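Local coordinates for SEC-C motif domain protein (Psychrobacter arcticus, PDB 2I9W) that is of unknown function but binds two zinc ions, each through four cysteines, in a protein built around a cystatin-like (NTF2-like) fold, at residues T8-Q12 against R58-S62. Residues are numbered along the deposited sequence; the frame is centred on the assembly and turned at random. Where two conformers were deposited one is given.
Sequences TCPCQ and RTRYS. With ZN (zinc ion), chain B.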
ATOM      1  N   THR A   8      -8.462  -4.821  17.167  1.00 25.50           N
ATOM      2  CA  THR A   8      -7.684  -5.538  16.190  1.00 24.35           C
ATOM      3  C   THR A   8      -7.330  -4.588  15.035  1.00 21.44           C
ATOM      4  O   THR A   8      -8.178  -3.851  14.476  1.00 20.05           O
ATOM      5  CB  THR A   8      -8.408  -6.839  15.720  1.00 24.50           C
ATOM      6  OG1 THR A   8      -8.764  -7.652  16.861  1.00 22.99           O
ATOM      7  CG2 THR A   8      -7.572  -7.635  14.767  1.00 22.79           C
ATOM      8  N   CYS A   9      -6.066  -4.584  14.689  1.00 17.50           N
ATOM      9  CA  CYS A   9      -5.617  -3.812  13.533  1.00 19.10           C
ATOM     10  C   CYS A   9      -6.419  -4.239  12.290  1.00 17.81           C
ATOM     11  O   CYS A   9      -6.645  -5.430  12.075  1.00 19.14           O
ATOM     12  CB  CYS A   9      -4.144  -3.995  13.271  1.00 17.42           C
ATOM     13  SG  CYS A   9      -3.538  -2.764  12.096  1.00 18.79           S
ATOM     14  N   PRO A  10      -6.868  -3.286  11.464  1.00 19.89           N
ATOM     15  CA  PRO A  10      -7.634  -3.778  10.319  1.00 18.94           C
ATOM     16  C   PRO A  10      -6.923  -4.836   9.494  1.00 20.93           C
ATOM     17  O   PRO A  10      -7.577  -5.766   9.044  1.00 23.12           O
ATOM     18  CB  PRO A  10      -7.938  -2.520   9.521  1.00 20.25           C
ATOM     19  CG  PRO A  10      -7.923  -1.430  10.510  1.00 19.59           C
ATOM     20  CD  PRO A  10      -6.880  -1.816  11.532  1.00 20.22           C
ATOM     21  N   CYS A  11      -5.607  -4.727   9.321  1.00 17.74           N
ATOM     22  CA  CYS A  11      -4.869  -5.680   8.469  1.00 18.89           C
ATOM     23  C   CYS A  11      -4.778  -7.076   9.041  1.00 20.63           C
ATOM     24  O   CYS A  11      -4.352  -8.002   8.337  1.00 21.43           O
ATOM     25  CB  CYS A  11      -3.459  -5.185   8.129  1.00 17.85           C
ATOM     26  SG  CYS A  11      -2.246  -5.554   9.358  1.00 20.58           S
ATOM     27  N   GLN A  12      -5.147  -7.211  10.315  1.00 19.47           N
ATOM     28  CA  GLN A  12      -5.112  -8.473  11.033  1.00 23.03           C
ATOM     29  C   GLN A  12      -6.452  -9.200  10.994  1.00 20.93           C
ATOM     30  O   GLN A  12      -6.548 -10.316  11.498  1.00 22.82           O
ATOM     31  CB  GLN A  12      -4.733  -8.249  12.492  1.00 23.68           C
ATOM     32  CG  GLN A  12      -3.387  -7.621  12.667  1.00 24.12           C
ATOM     33  CD  GLN A  12      -2.266  -8.606  12.593  1.00 35.96           C
ATOM     34  OE1 GLN A  12      -2.224  -9.571  13.361  1.00 34.11           O
ATOM     35  NE2 GLN A  12      -1.318  -8.360  11.693  1.00 34.65           N
ATOM     36  N   ARG A  58      -0.042  -3.809   3.819  1.00 20.07           N
ATOM     37  CA  ARG A  58      -0.905  -3.926   5.012  0.50 18.64           C
ATOM     38  C   ARG A  58      -1.253  -2.571   5.575  1.00 20.24           C
ATOM     39  O   ARG A  58      -2.418  -2.286   5.882  1.00 18.72           O
ATOM     40  CB  ARG A  58      -0.235  -4.761   6.099  0.50 19.44           C
ATOM     41  CG  ARG A  58      -0.268  -6.214   5.803  0.50 15.82           C
ATOM     42  CD  ARG A  58       0.644  -6.974   6.749  0.50 19.18           C
ATOM     43  NE  ARG A  58       0.581  -8.419   6.548  0.50 17.73           N
ATOM     44  CZ  ARG A  58      -0.397  -9.213   6.991  0.50 20.91           C
ATOM     45  NH1 ARG A  58      -1.443  -8.737   7.670  0.50 21.77           N
ATOM     46  NH2 ARG A  58      -0.319 -10.516   6.752  0.50 27.11           N
ATOM     47  N   THR A  59      -0.238  -1.729   5.732  1.00 17.71           N
ATOM     48  CA  THR A  59      -0.493  -0.346   6.238  1.00 18.56           C
ATOM     49  C   THR A  59      -1.415   0.436   5.303  1.00 19.10           C
ATOM     50  O   THR A  59      -2.218   1.230   5.772  1.00 18.11           O
ATOM     51  CB  THR A  59       0.827   0.467   6.517  1.00 19.68           C
ATOM     52  OG1 THR A  59       1.539   0.689   5.269  1.00 18.34           O
ATOM     53  CG2 THR A  59       1.699  -0.258   7.574  1.00 19.84           C
ATOM     54  N   ARG A  60      -1.305   0.233   3.995  1.00 18.85           N
ATOM     55  CA  ARG A  60      -2.242   0.911   3.075  1.00 20.40           C
ATOM     56  C   ARG A  60      -3.697   0.428   3.239  1.00 18.57           C
ATOM     57  O   ARG A  60      -4.619   1.203   3.309  1.00 20.06           O
ATOM     58  CB  ARG A  60      -1.752   0.822   1.630  1.00 19.32           C
ATOM     59  CG  ARG A  60      -0.433   1.575   1.329  1.00 19.69           C
ATOM     60  CD  ARG A  60       0.039   1.283  -0.119  1.00 19.19           C
ATOM     61  NE  ARG A  60      -1.009   1.512  -1.137  1.00 20.41           N
ATOM     62  CZ  ARG A  60      -1.334   2.690  -1.659  1.00 19.83           C
ATOM     63  NH1 ARG A  60      -0.690   3.794  -1.287  1.00 21.59           N
ATOM     64  NH2 ARG A  60      -2.305   2.755  -2.567  1.00 21.79           N
ATOM     65  N   TYR A  61      -3.877  -0.887   3.294  1.00 20.03           N
ATOM     66  CA  TYR A  61      -5.187  -1.472   3.573  1.00 18.49           C
ATOM     67  C   TYR A  61      -5.810  -0.871   4.852  1.00 18.77           C
ATOM     68  O   TYR A  61      -6.939  -0.420   4.858  1.00 19.30           O
ATOM     69  CB  TYR A  61      -5.074  -3.000   3.707  1.00 19.56           C
ATOM     70  CG  TYR A  61      -6.384  -3.562   4.161  1.00 20.02           C
ATOM     71  CD1 TYR A  61      -7.402  -3.739   3.277  1.00 21.45           C
ATOM     72  CD2 TYR A  61      -6.608  -3.845   5.503  1.00 19.81           C
ATOM     73  CE1 TYR A  61      -8.671  -4.193   3.691  1.00 23.03           C
ATOM     74  CE2 TYR A  61      -7.845  -4.282   5.944  1.00 22.10           C
ATOM     75  CZ  TYR A  61      -8.892  -4.453   5.024  1.00 20.56           C
ATOM     76  OH  TYR A  61     -10.128  -4.914   5.433  1.00 20.77           O
ATOM     77  N   SER A  62      -5.027  -0.837   5.919  1.00 20.42           N
ATOM     78  CA  SER A  62      -5.505  -0.270   7.203  1.00 17.62           C
ATOM     79  C   SER A  62      -5.827   1.222   7.061  1.00 17.87           C
ATOM     80  O   SER A  62      -6.772   1.712   7.688  1.00 19.37           O
ATOM     81  CB  SER A  62      -4.439  -0.488   8.276  1.00 18.62           C
ATOM     82  OG  SER A  62      -4.287  -1.875   8.464  1.00 21.86           O
TER
HETATM   83 ZN    ZN B 200      -1.843  -3.730  10.830  1.00 17.46          ZN
HETATM   84  O   HOH W   1     -10.263  -5.098   8.116  1.00 17.17           O
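Ser62 and Cys11 meet where a zinc-binding loop leans on a helix. The serine OG lies 3.4 Å from Cys11 CB and accepts a weak, strongly bent hydrogen bond from Cys11 N (N-H...O 121°), while donating a hydrogen bond to Arg58 O, one turn back on the helix, from above the carbonyl plane. With OG beside the backbone N (chi1 -64°), the hydroxyl can make both bonds and still brush the Pro10 ring at CB. Replacing Ser62 by alanine is likely to leave Cys11 N without this weak acceptor and a gap next to Cys11 CB. This buried side is the close-packed one: Pro10 O approaches the edge of the Tyr61 ring, 3.4 Å from CE2, and a water near the ring plane bridges Pro10 O and Tyr61 OH. Leu101 of strand 97-107 touches Tyr61, Cys11 and Arg58. Cys9 and Cys11, a Cys-X-Cys pair whose SG atoms lie 2.3 and 2.4 Å from the zinc, are joined by Cys29 and Cys30 in a four-cysteine site of the YchJ N-terminal type, docked here on helix 53-66 of the NTF2-like domain. The arginine, extended from CG to NE, still packs its CB 3.8 Å from Cys11 CB; in the conformer described, NH1 makes a tentative, weak hydrogen bond of 3.7 Å to Cys11 SG, and NE forms a salt bridge with Glu54. Packing is looser only between the far end of this partly exposed arginine and the Gln12 amide, which crosses it nearly at a right angle, NE2 4.0 Å from NH1, its OE1 turned to Leu24 N.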